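Local coordinates for protein 5'-Methylthioadenosine Nucleosidase (Arabidopsis thaliana, PDB 3LGS) that is a plant nucleosidase of the phosphorylase superfamily that binds S-adenosyl-L-homocysteine or adenine in one pocket, at residues D109-A114 and L213-V218; G115-F120 and K221-L226; K121-N126 and D195-D200. All coordinates share one frame; numbering follows the deposited sequence.

Contact 1 of 3, residues D109-A114 and L213-V218; sequences DIIINA and LKIPVV
The shortest polar bond runs from I111 N to P216 O, 2.8 Å and close to straight, with 166° at the hydrogen. P216 O also draws the CA-H of I110 from the same strand, and I110 CG1 passes 3.6 Å from it. Two further backbone bonds continue the ladder: V218 N gives its proton to I111 O, and N113 N gives its own to V218 O at 2.9 Å. All three donors sit nearly along the C=O axis of their acceptors. This is parallel pairing inside the large mixed sheet of the phosphorylase superfamily fold; strand 28-32 flanks 110-119 on its other edge, bonding I110 and I112 to V30. Between the side chains, I112 and V218 lie alongside each other and point the same way, with I112 CG1 3.5 Å from V218 CG2. On the opposite face I111 CG2 meets V217 CG2 at 4.1 Å, while the extended I111 side chain (chi2 166°) crosses that of I215 at about a right angle and puts CD1 4.0 Å from I215 CG2. Helix 92-106 adds I103 against both I111 and I215. P216 CD comes within 3.3 Å of D109 O, with CG close behind. Further along, the amide of N113 leads away from 213-218: ND2 donates to V32 O and E202 OE2, and OD1 accepts from K221 NZ, later on the partner strand.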
loop_
_atom_site.group_PDB
_atom_site.type_symbol
_atom_site.label_atom_id
_atom_site.label_comp_id
_atom_site.label_asym_id
_atom_site.label_seq_id
_atom_site.Cartn_x
_atom_site.Cartn_y
_atom_site.Cartn_z
ATOM N N ASP A 109 -19.916 9.710 -0.566
ATOM C CA ASP A 109 -20.904 8.807 -0.014
ATOM C C ASP A 109 -20.543 7.368 -0.323
ATOM O O ASP A 109 -20.802 6.487 0.491
ATOM C CB ASP A 109 -22.318 9.145 -0.508
ATOM C CG ASP A 109 -22.753 10.552 -0.111
ATOM O OD1 ASP A 109 -22.545 10.933 1.068
ATOM O OD2 ASP A 109 -23.274 11.286 -0.980
ATOM N N ILE A 110 -19.913 7.154 -1.476
ATOM C CA ILE A 110 -19.621 5.828 -2.003
ATOM C C ILE A 110 -18.399 5.886 -2.910
ATOM O O ILE A 110 -18.179 6.874 -3.619
ATOM C CB ILE A 110 -20.840 5.227 -2.799
ATOM C CG1 ILE A 110 -20.581 3.772 -3.211
ATOM C CG2 ILE A 110 -21.209 6.097 -4.040
ATOM C CD1 ILE A 110 -21.832 2.935 -3.329
ATOM N N ILE A 111 -17.603 4.824 -2.880
ATOM C CA ILE A 111 -16.433 4.733 -3.752
ATOM C C ILE A 111 -16.673 3.649 -4.787
ATOM O O ILE A 111 -17.195 2.596 -4.473
ATOM C CB ILE A 111 -15.126 4.457 -2.949
ATOM C CG1 ILE A 111 -14.789 5.648 -2.061
ATOM C CG2 ILE A 111 -13.929 4.194 -3.875
ATOM C CD1 ILE A 111 -13.760 5.329 -1.019
ATOM N N ILE A 112 -16.313 3.911 -6.028
ATOM C CA ILE A 112 -16.286 2.846 -7.011
ATOM C C ILE A 112 -14.863 2.662 -7.499
ATOM O O ILE A 112 -14.238 3.603 -7.987
ATOM C CB ILE A 112 -17.222 3.085 -8.198
ATOM C CG1 ILE A 112 -18.658 3.289 -7.705
ATOM C CG2 ILE A 112 -17.121 1.904 -9.178
ATOM C CD1 ILE A 112 -19.556 4.025 -8.708
ATOM N N ASN A 113 -14.364 1.436 -7.334
ATOM C CA ASN A 113 -13.069 1.053 -7.862
ATOM C C ASN A 113 -13.308 0.344 -9.192
ATOM O O ASN A 113 -13.753 -0.818 -9.227
ATOM C CB ASN A 113 -12.306 0.176 -6.861
ATOM C CG ASN A 113 -10.997 -0.325 -7.399
ATOM O OD1 ASN A 113 -10.622 -1.476 -7.169
ATOM N ND2 ASN A 113 -10.290 0.531 -8.144
ATOM N N ALA A 114 -13.040 1.080 -10.269
ATOM C CA ALA A 114 -13.203 0.615 -11.644
ATOM C C ALA A 114 -11.845 0.375 -12.283
ATOM O O ALA A 114 -10.944 1.210 -12.194
ATOM C CB ALA A 114 -14.008 1.607 -12.464
ATOM N N LEU A 213 -12.056 3.805 6.963
ATOM C CA LEU A 213 -12.742 5.092 7.020
ATOM C C LEU A 213 -14.260 4.953 6.897
ATOM O O LEU A 213 -14.976 5.951 6.849
ATOM C CB LEU A 213 -12.175 6.077 5.979
ATOM C CG LEU A 213 -10.738 6.553 6.242
ATOM C CD1 LEU A 213 -10.143 7.262 5.047
ATOM C CD2 LEU A 213 -10.605 7.430 7.515
ATOM N N LYS A 214 -14.733 3.710 6.855
ATOM C CA LYS A 214 -16.175 3.399 6.852
ATOM C C LYS A 214 -16.932 4.005 5.656
ATOM O O LYS A 214 -17.996 4.614 5.820
ATOM C CB LYS A 214 -16.827 3.798 8.200
ATOM C CG LYS A 214 -16.218 3.094 9.433
ATOM C CD LYS A 214 -16.384 1.548 9.320
ATOM C CE LYS A 214 -15.711 0.781 10.463
ATOM N NZ LYS A 214 -14.261 1.120 10.610
ATOM N N ILE A 215 -16.377 3.833 4.456
ATOM C CA ILE A 215 -17.033 4.278 3.237
ATOM C C ILE A 215 -17.459 3.055 2.419
ATOM O O ILE A 215 -16.662 2.122 2.232
ATOM C CB ILE A 215 -16.140 5.244 2.384
ATOM C CG1 ILE A 215 -15.493 6.343 3.251
ATOM C CG2 ILE A 215 -16.942 5.877 1.262
ATOM C CD1 ILE A 215 -16.472 7.330 3.899
ATOM N N PRO A 216 -18.726 3.036 1.960
ATOM C CA PRO A 216 -19.188 1.986 1.062
ATOM C C PRO A 216 -18.310 1.934 -0.196
ATOM O O PRO A 216 -18.017 2.978 -0.804
ATOM C CB PRO A 216 -20.608 2.434 0.702
ATOM C CG PRO A 216 -21.047 3.260 1.876
ATOM C CD PRO A 216 -19.817 3.929 2.387
ATOM N N VAL A 217 -17.876 0.734 -0.563
ATOM C CA VAL A 217 -17.098 0.558 -1.784
ATOM C C VAL A 217 -17.707 -0.544 -2.649
ATOM O O VAL A 217 -18.130 -1.595 -2.137
ATOM C CB VAL A 217 -15.577 0.339 -1.474
ATOM C CG1 VAL A 217 -15.359 -0.926 -0.686
ATOM C CG2 VAL A 217 -14.754 0.366 -2.742
ATOM N N VAL A 218 -17.791 -0.279 -3.948
ATOM C CA VAL A 218 -18.203 -1.288 -4.928
ATOM C C VAL A 218 -17.146 -1.354 -6.044
ATOM O O VAL A 218 -16.427 -0.376 -6.291
ATOM C CB VAL A 218 -19.625 -1.022 -5.539
ATOM C CG1 VAL A 218 -20.670 -0.832 -4.479
ATOM C CG2 VAL A 218 -19.614 0.175 -6.398
#

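Contact 2 of 3, residues G115-F120 and K221-L226; sequences GTCGGF and KAVTDL. With SAH (S-adenosyl-L-homocysteine), chain E; ADE (adenine), chain F.
Strands 115-119 and 221-224 run parallel but strongly twisted, their axes 4.3 Å apart at closest and 53° from each other, and four backbone bonds join G115 O to A222 N, A222 O to C117 N, C117 O to T224 N and D225 O to G119 N. The second of these is bent, with C117 N lying above the plane of the A222 carbonyl. The chain turns a corner at D225, whose side chain reaches the ligand. T116 and T224 meet methyl to methyl at about a right angle, with CG2 to CG2 only 3.3 Å, tighter than usual van der Waals contact. With chi1 at 43°, T116 OG1 comes 2.6 Å from O4' of S-adenosyl-L-homocysteine, a short contact whose proton is not settled, since E38 OE2 is also within its reach. The C-terminal ends of these two parallel strands line the ligand pocket in the mixed sheet of the phosphorylase superfamily fold. T224 OG1 donates to D225 OD2 on its anti side, which helps fix the carboxylate beside the purine: OD2 lies 2.8 Å from adenine N7 and OD1 3.0 Å from N6. Across the sheet, C117 SG rests 3.7 Å from K221 CB and 3.9 Å from V223 CG2, with L198 of the neighbouring strand packing on all three residues. V223 CG1 presses on the backbone of G119, which has no side chain there. The K221 chain bends at chi2 (-69°), and its amine salt-bridges D200 and E202 and donates to a water whose oxygen lies 2.6 Å from T116 O.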
loop_
_atom_site.group_PDB
_atom_site.type_symbol
_atom_site.label_atom_id
_atom_site.label_comp_id
_atom_site.label_asym_id
_atom_site.label_seq_id
_atom_site.Cartn_x
_atom_site.Cartn_y
_atom_site.Cartn_z
ATOM N N GLY A 115 -11.697 -0.781 -12.924
ATOM C CA GLY A 115 -10.421 -1.141 -13.512
ATOM C C GLY A 115 -10.517 -2.397 -14.330
ATOM O O GLY A 115 -11.607 -2.939 -14.558
ATOM N N THR A 116 -9.358 -2.844 -14.789
ATOM C CA THR A 116 -9.249 -4.056 -15.568
ATOM C C THR A 116 -8.729 -5.146 -14.655
ATOM O O THR A 116 -8.223 -4.864 -13.566
ATOM C CB THR A 116 -8.296 -3.873 -16.767
ATOM O OG1 THR A 116 -7.126 -3.151 -16.350
ATOM C CG2 THR A 116 -9.000 -3.120 -17.896
ATOM N N CYS A 117 -8.861 -6.390 -15.096
ATOM C CA CYS A 117 -8.539 -7.532 -14.277
ATOM C C CYS A 117 -8.345 -8.729 -15.186
ATOM O O CYS A 117 -8.742 -8.709 -16.351
ATOM C CB CYS A 117 -9.679 -7.801 -13.286
ATOM S SG CYS A 117 -11.178 -8.502 -14.030
ATOM N N GLY A 118 -7.700 -9.762 -14.663
ATOM C CA GLY A 118 -7.677 -11.055 -15.325
ATOM C C GLY A 118 -8.878 -11.836 -14.841
ATOM O O GLY A 118 -9.429 -11.538 -13.779
ATOM N N GLY A 119 -9.282 -12.837 -15.608
ATOM C CA GLY A 119 -10.447 -13.659 -15.273
ATOM C C GLY A 119 -10.141 -15.127 -15.473
ATOM O O GLY A 119 -9.297 -15.480 -16.290
ATOM N N PHE A 120 -10.805 -15.981 -14.697
ATOM C CA PHE A 120 -10.693 -17.416 -14.869
ATOM C C PHE A 120 -11.878 -17.933 -15.676
ATOM O O PHE A 120 -13.034 -17.867 -15.219
ATOM C CB PHE A 120 -10.599 -18.116 -13.498
ATOM C CG PHE A 120 -9.277 -17.905 -12.806
ATOM C CD1 PHE A 120 -8.233 -18.802 -12.986
ATOM C CD2 PHE A 120 -9.067 -16.788 -11.997
ATOM C CE1 PHE A 120 -6.998 -18.595 -12.359
ATOM C CE2 PHE A 120 -7.847 -16.581 -11.374
ATOM C CZ PHE A 120 -6.812 -17.490 -11.551
ATOM N N LYS A 221 -14.861 -4.480 -12.393
ATOM C CA LYS A 221 -13.655 -5.119 -12.886
ATOM C C LYS A 221 -13.922 -5.751 -14.266
ATOM O O LYS A 221 -14.747 -6.655 -14.419
ATOM C CB LYS A 221 -13.183 -6.191 -11.876
ATOM C CG LYS A 221 -12.875 -5.640 -10.460
ATOM C CD LYS A 221 -11.615 -4.769 -10.500
ATOM C CE LYS A 221 -11.327 -4.056 -9.210
ATOM N NZ LYS A 221 -10.038 -3.301 -9.322
ATOM N N ALA A 222 -13.217 -5.251 -15.267
ATOM C CA ALA A 222 -13.428 -5.635 -16.652
ATOM C C ALA A 222 -12.283 -6.547 -17.083
ATOM O O ALA A 222 -11.110 -6.177 -16.970
ATOM C CB ALA A 222 -13.475 -4.385 -17.512
ATOM N N VAL A 223 -12.630 -7.739 -17.553
ATOM C CA VAL A 223 -11.672 -8.802 -17.885
ATOM C C VAL A 223 -10.905 -8.536 -19.184
ATOM O O VAL A 223 -11.506 -8.507 -20.270
ATOM C CB VAL A 223 -12.400 -10.178 -18.005
ATOM C CG1 VAL A 223 -11.411 -11.306 -18.249
ATOM C CG2 VAL A 223 -13.216 -10.464 -16.781
ATOM N N THR A 224 -9.581 -8.370 -19.079
ATOM C CA THR A 224 -8.740 -8.140 -20.266
ATOM C C THR A 224 -8.031 -9.391 -20.765
ATOM O O THR A 224 -7.575 -9.437 -21.918
ATOM C CB THR A 224 -7.681 -7.007 -20.056
ATOM O OG1 THR A 224 -6.921 -7.245 -18.873
ATOM C CG2 THR A 224 -8.327 -5.638 -19.972
ATOM N N ASP A 225 -7.908 -10.389 -19.885
ATOM C CA ASP A 225 -7.145 -11.603 -20.183
ATOM C C ASP A 225 -7.581 -12.764 -19.308
ATOM O O ASP A 225 -7.981 -12.568 -18.143
ATOM C CB ASP A 225 -5.665 -11.368 -19.930
ATOM C CG ASP A 225 -5.401 -10.839 -18.536
ATOM O OD1 ASP A 225 -5.158 -11.656 -17.620
ATOM O OD2 ASP A 225 -5.477 -9.609 -18.359
ATOM N N LEU A 226 -7.481 -13.964 -19.876
ATOM C CA LEU A 226 -7.818 -15.205 -19.172
ATOM C C LEU A 226 -6.581 -15.850 -18.544
ATOM O O LEU A 226 -5.657 -16.321 -19.242
ATOM C CB LEU A 226 -8.576 -16.175 -20.094
ATOM C CG LEU A 226 -9.855 -15.569 -20.714
ATOM C CD1 LEU A 226 -10.484 -16.469 -21.815
ATOM C CD2 LEU A 226 -10.879 -15.247 -19.621
HETATM C "C4'" SAH E . -3.955 -3.176 -14.629
HETATM O "O4'" SAH E . -5.102 -3.998 -14.873
HETATM C "C3'" SAH E . -3.404 -3.579 -13.272
HETATM O "O3'" SAH E . -3.351 -2.438 -12.402
HETATM C "C2'" SAH E . -4.366 -4.622 -12.719
HETATM O "O2'" SAH E . -5.133 -4.061 -11.638
HETATM C "C1'" SAH E . -5.301 -4.985 -13.853
HETATM N N9 SAH E . -5.103 -6.380 -14.365
HETATM C C8 SAH E . -5.458 -6.813 -15.595
HETATM N N7 SAH E . -5.166 -8.128 -15.760
HETATM C C5 SAH E . -4.611 -8.570 -14.623
HETATM C C6 SAH E . -4.066 -9.864 -14.131
HETATM N N6 SAH E . -4.042 -10.984 -14.905
HETATM N N1 SAH E . -3.572 -9.892 -12.877
HETATM C C2 SAH E . -3.571 -8.799 -12.104
HETATM N N3 SAH E . -4.052 -7.603 -12.485
HETATM C C4 SAH E . -4.576 -7.417 -13.711
HETATM N N9 ADE F . -5.048 -6.697 -14.475
HETATM C C8 ADE F . -5.433 -7.208 -15.686
HETATM N N7 ADE F . -5.165 -8.484 -15.818
HETATM C C5 ADE F . -4.561 -8.831 -14.627
HETATM C C6 ADE F . -4.036 -10.047 -14.143
HETATM N N6 ADE F . -4.032 -11.188 -14.845
HETATM N N1 ADE F . -3.498 -10.041 -12.908
HETATM C C2 ADE F . -3.491 -8.900 -12.219
HETATM N N3 ADE F . -3.957 -7.704 -12.566
HETATM C C4 ADE F . -4.484 -7.739 -13.792
HETATM O O HOH W 1 -8.408 -3.026 -11.712
#

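Contact 3 of 3, residues K121-N126 and D195-D200; sequences KVKGAN and DATLKD. With SAH (S-adenosyl-L-homocysteine), chain E; ADE (adenine), chain F.
The side chains of K123 and D195 cross at about a right angle. K123 NZ is 2.8 Å from D195 OD1, meeting it on the syn side, tilted 35° out of the carboxylate plane, and 3.1 Å from OD2, so the salt bridge leans on one oxygen with the second close by. Two successive bends, chi2 -63° and chi3 -63°, turn the lysine chain so that its aliphatic part curls round the T197 hydroxyl: CB lies 3.5 Å and CE 3.6 Å from T197 OG1. The threonine sets its methyl CG2 against K123 CB at 3.7 Å and against A125 CB at 4.1 Å. F131 of strand 130-138 packs on both A125 and T197. D195 ends helix 185-194 in a Schellman motif, taking positive phi, and K123 closes a 3-10 turn in which G124 N bonds to K121 O. The contact thus fastens the loop after strand 110-119 to the chain leading from helix 185-194 into strand 198-200, a short central strand of the mixed sheet that runs antiparallel to 110-119 and parallel to 172-177. Beyond the salt bridge, 195-200 runs inward to the ligands. K199 is extended as far as CE and turns only at NZ; this brings NZ 2.9 Å from adenine N1, while the carbonyls of S180 and D182 accept from the same amine. D200 CA lies near adenine N3, displaced well out of the purine plane; OD2 is salt-bridged to K221 and accepts from G203 N, and OD1 is bonded to T177 OG1.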
loop_
_atom_site.group_PDB
_atom_site.type_symbol
_atom_site.label_atom_id
_atom_site.label_comp_id
_atom_site.label_asym_id
_atom_site.label_seq_id
_atom_site.Cartn_x
_atom_site.Cartn_y
_atom_site.Cartn_z
ATOM N N LYS A 121 -11.604 -18.446 -16.874
ATOM C CA LYS A 121 -12.685 -18.945 -17.717
ATOM C C LYS A 121 -13.431 -20.110 -17.071
ATOM O O LYS A 121 -14.636 -20.247 -17.291
ATOM C CB LYS A 121 -12.222 -19.292 -19.137
ATOM C CG LYS A 121 -11.379 -20.537 -19.245
ATOM C CD LYS A 121 -11.224 -20.956 -20.705
ATOM C CE LYS A 121 -10.366 -22.219 -20.810
ATOM N NZ LYS A 121 -10.479 -22.850 -22.175
ATOM N N VAL A 122 -12.735 -20.918 -16.261
ATOM C CA VAL A 122 -13.374 -22.013 -15.522
ATOM C C VAL A 122 -14.416 -21.455 -14.547
ATOM O O VAL A 122 -15.338 -22.157 -14.135
ATOM C CB VAL A 122 -12.328 -22.925 -14.781
ATOM C CG1 VAL A 122 -11.777 -22.255 -13.510
ATOM C CG2 VAL A 122 -12.920 -24.291 -14.449
ATOM N N LYS A 123 -14.263 -20.184 -14.179
ATOM C CA LYS A 123 -15.169 -19.568 -13.209
ATOM C C LYS A 123 -16.263 -18.765 -13.914
ATOM O O LYS A 123 -17.047 -18.075 -13.272
ATOM C CB LYS A 123 -14.384 -18.714 -12.212
ATOM C CG LYS A 123 -13.488 -19.508 -11.247
ATOM C CD LYS A 123 -14.288 -20.435 -10.324
ATOM C CE LYS A 123 -15.237 -19.659 -9.401
ATOM N NZ LYS A 123 -15.922 -20.529 -8.390
ATOM N N GLY A 124 -16.308 -18.878 -15.242
ATOM C CA GLY A 124 -17.353 -18.249 -16.044
ATOM C C GLY A 124 -16.975 -16.885 -16.581
ATOM O O GLY A 124 -17.823 -16.182 -17.145
ATOM N N ALA A 125 -15.711 -16.493 -16.417
ATOM C CA ALA A 125 -15.274 -15.177 -16.911
ATOM C C ALA A 125 -14.934 -15.217 -18.399
ATOM O O ALA A 125 -14.330 -16.181 -18.873
ATOM C CB ALA A 125 -14.075 -14.647 -16.095
ATOM N N ASN A 126 -15.333 -14.180 -19.128
ATOM C CA ASN A 126 -14.946 -14.014 -20.520
ATOM C C ASN A 126 -14.323 -12.635 -20.724
ATOM O O ASN A 126 -14.662 -11.680 -20.024
ATOM C CB ASN A 126 -16.153 -14.177 -21.464
ATOM C CG ASN A 126 -16.754 -15.577 -21.429
ATOM O OD1 ASN A 126 -16.090 -16.564 -21.750
ATOM N ND2 ASN A 126 -18.028 -15.666 -21.055
ATOM N N ASP A 195 -10.956 -19.378 -4.413
ATOM C CA ASP A 195 -12.071 -19.536 -5.344
ATOM C C ASP A 195 -12.445 -18.226 -6.015
ATOM O O ASP A 195 -13.631 -17.941 -6.235
ATOM C CB ASP A 195 -13.285 -20.146 -4.594
ATOM C CG ASP A 195 -14.375 -20.648 -5.532
ATOM O OD1 ASP A 195 -14.058 -21.391 -6.502
ATOM O OD2 ASP A 195 -15.565 -20.309 -5.289
ATOM N N ALA A 196 -11.433 -17.418 -6.308
ATOM C CA ALA A 196 -11.629 -16.147 -7.000
ATOM C C ALA A 196 -11.984 -16.392 -8.443
ATOM O O ALA A 196 -11.502 -17.354 -9.061
ATOM C CB ALA A 196 -10.367 -15.279 -6.927
ATOM N N THR A 197 -12.821 -15.509 -8.975
ATOM C CA THR A 197 -13.125 -15.470 -10.396
ATOM C C THR A 197 -12.195 -14.452 -11.067
ATOM O O THR A 197 -11.780 -14.633 -12.213
ATOM C CB THR A 197 -14.633 -15.122 -10.618
ATOM O OG1 THR A 197 -15.439 -16.150 -10.022
ATOM C CG2 THR A 197 -14.985 -15.030 -12.082
ATOM N N LEU A 198 -11.853 -13.405 -10.322
ATOM C CA LEU A 198 -11.131 -12.248 -10.857
ATOM C C LEU A 198 -9.808 -11.987 -10.127
ATOM O O LEU A 198 -9.737 -12.165 -8.919
ATOM C CB LEU A 198 -12.026 -11.013 -10.764
ATOM C CG LEU A 198 -13.434 -11.123 -11.360
ATOM C CD1 LEU A 198 -14.352 -10.002 -10.859
ATOM C CD2 LEU A 198 -13.423 -11.140 -12.897
ATOM N N LYS A 199 -8.795 -11.538 -10.864
ATOM C CA LYS A 199 -7.458 -11.192 -10.339
ATOM C C LYS A 199 -7.050 -9.754 -10.739
ATOM O O LYS A 199 -7.096 -9.389 -11.923
ATOM C CB LYS A 199 -6.434 -12.207 -10.862
ATOM C CG LYS A 199 -5.001 -12.021 -10.399
ATOM C CD LYS A 199 -4.093 -13.081 -10.989
ATOM C CE LYS A 199 -2.652 -12.904 -10.524
ATOM N NZ LYS A 199 -2.029 -11.625 -11.042
ATOM N N ASP A 200 -6.659 -8.930 -9.763
ATOM C CA ASP A 200 -6.303 -7.546 -10.062
ATOM C C ASP A 200 -5.121 -7.082 -9.217
ATOM O O ASP A 200 -4.494 -7.903 -8.546
ATOM C CB ASP A 200 -7.520 -6.623 -9.900
ATOM C CG ASP A 200 -7.716 -6.163 -8.481
ATOM O OD1 ASP A 200 -7.375 -6.934 -7.543
ATOM O OD2 ASP A 200 -8.192 -5.019 -8.305
HETATM C "C4'" SAH E . -3.955 -3.176 -14.629
HETATM O "O4'" SAH E . -5.102 -3.998 -14.873
HETATM C "C3'" SAH E . -3.404 -3.579 -13.272
HETATM O "O3'" SAH E . -3.351 -2.438 -12.402
HETATM C "C2'" SAH E . -4.366 -4.622 -12.719
HETATM O "O2'" SAH E . -5.133 -4.061 -11.638
HETATM C "C1'" SAH E . -5.301 -4.985 -13.853
HETATM N N9 SAH E . -5.103 -6.380 -14.365
HETATM C C8 SAH E . -5.458 -6.813 -15.595
HETATM N N7 SAH E . -5.166 -8.128 -15.760
HETATM C C5 SAH E . -4.611 -8.570 -14.623
HETATM C C6 SAH E . -4.066 -9.864 -14.131
HETATM N N6 SAH E . -4.042 -10.984 -14.905
HETATM N N1 SAH E . -3.572 -9.892 -12.877
HETATM C C2 SAH E . -3.571 -8.799 -12.104
HETATM N N3 SAH E . -4.052 -7.603 -12.485
HETATM C C4 SAH E . -4.576 -7.417 -13.711
HETATM N N9 ADE F . -5.048 -6.697 -14.475
HETATM C C8 ADE F . -5.433 -7.208 -15.686
HETATM N N7 ADE F . -5.165 -8.484 -15.818
HETATM C C5 ADE F . -4.561 -8.831 -14.627
HETATM C C6 ADE F . -4.036 -10.047 -14.143
HETATM N N6 ADE F . -4.032 -11.188 -14.845
HETATM N N1 ADE F . -3.498 -10.041 -12.908
HETATM C C2 ADE F . -3.491 -8.900 -12.219
HETATM N N3 ADE F . -3.957 -7.704 -12.566
HETATM C C4 ADE F . -4.484 -7.739 -13.792
#

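In the fold
Following the chain from the N terminus, the first contact segments are on strand 110-119, reached after strand 28-32 and helix 92-106; it supplies the leading halves of contacts 1 and 2, and the loop 121-126 then begins contact 3. The return through 195-200 closes contact 3 first, so that its loop is nested within those of both others. Strand 217-224 then comes back beside 110-119, completing contact 1 and after it contact 2; because these two pairs run in parallel, their loops cross. Contacts 1 and 2 lie on opposite sides of the chain's centre, about 20 Å apart between centres. Contacts 2 and 3 are only about 8 Å apart, touch directly, and share the bound ligands.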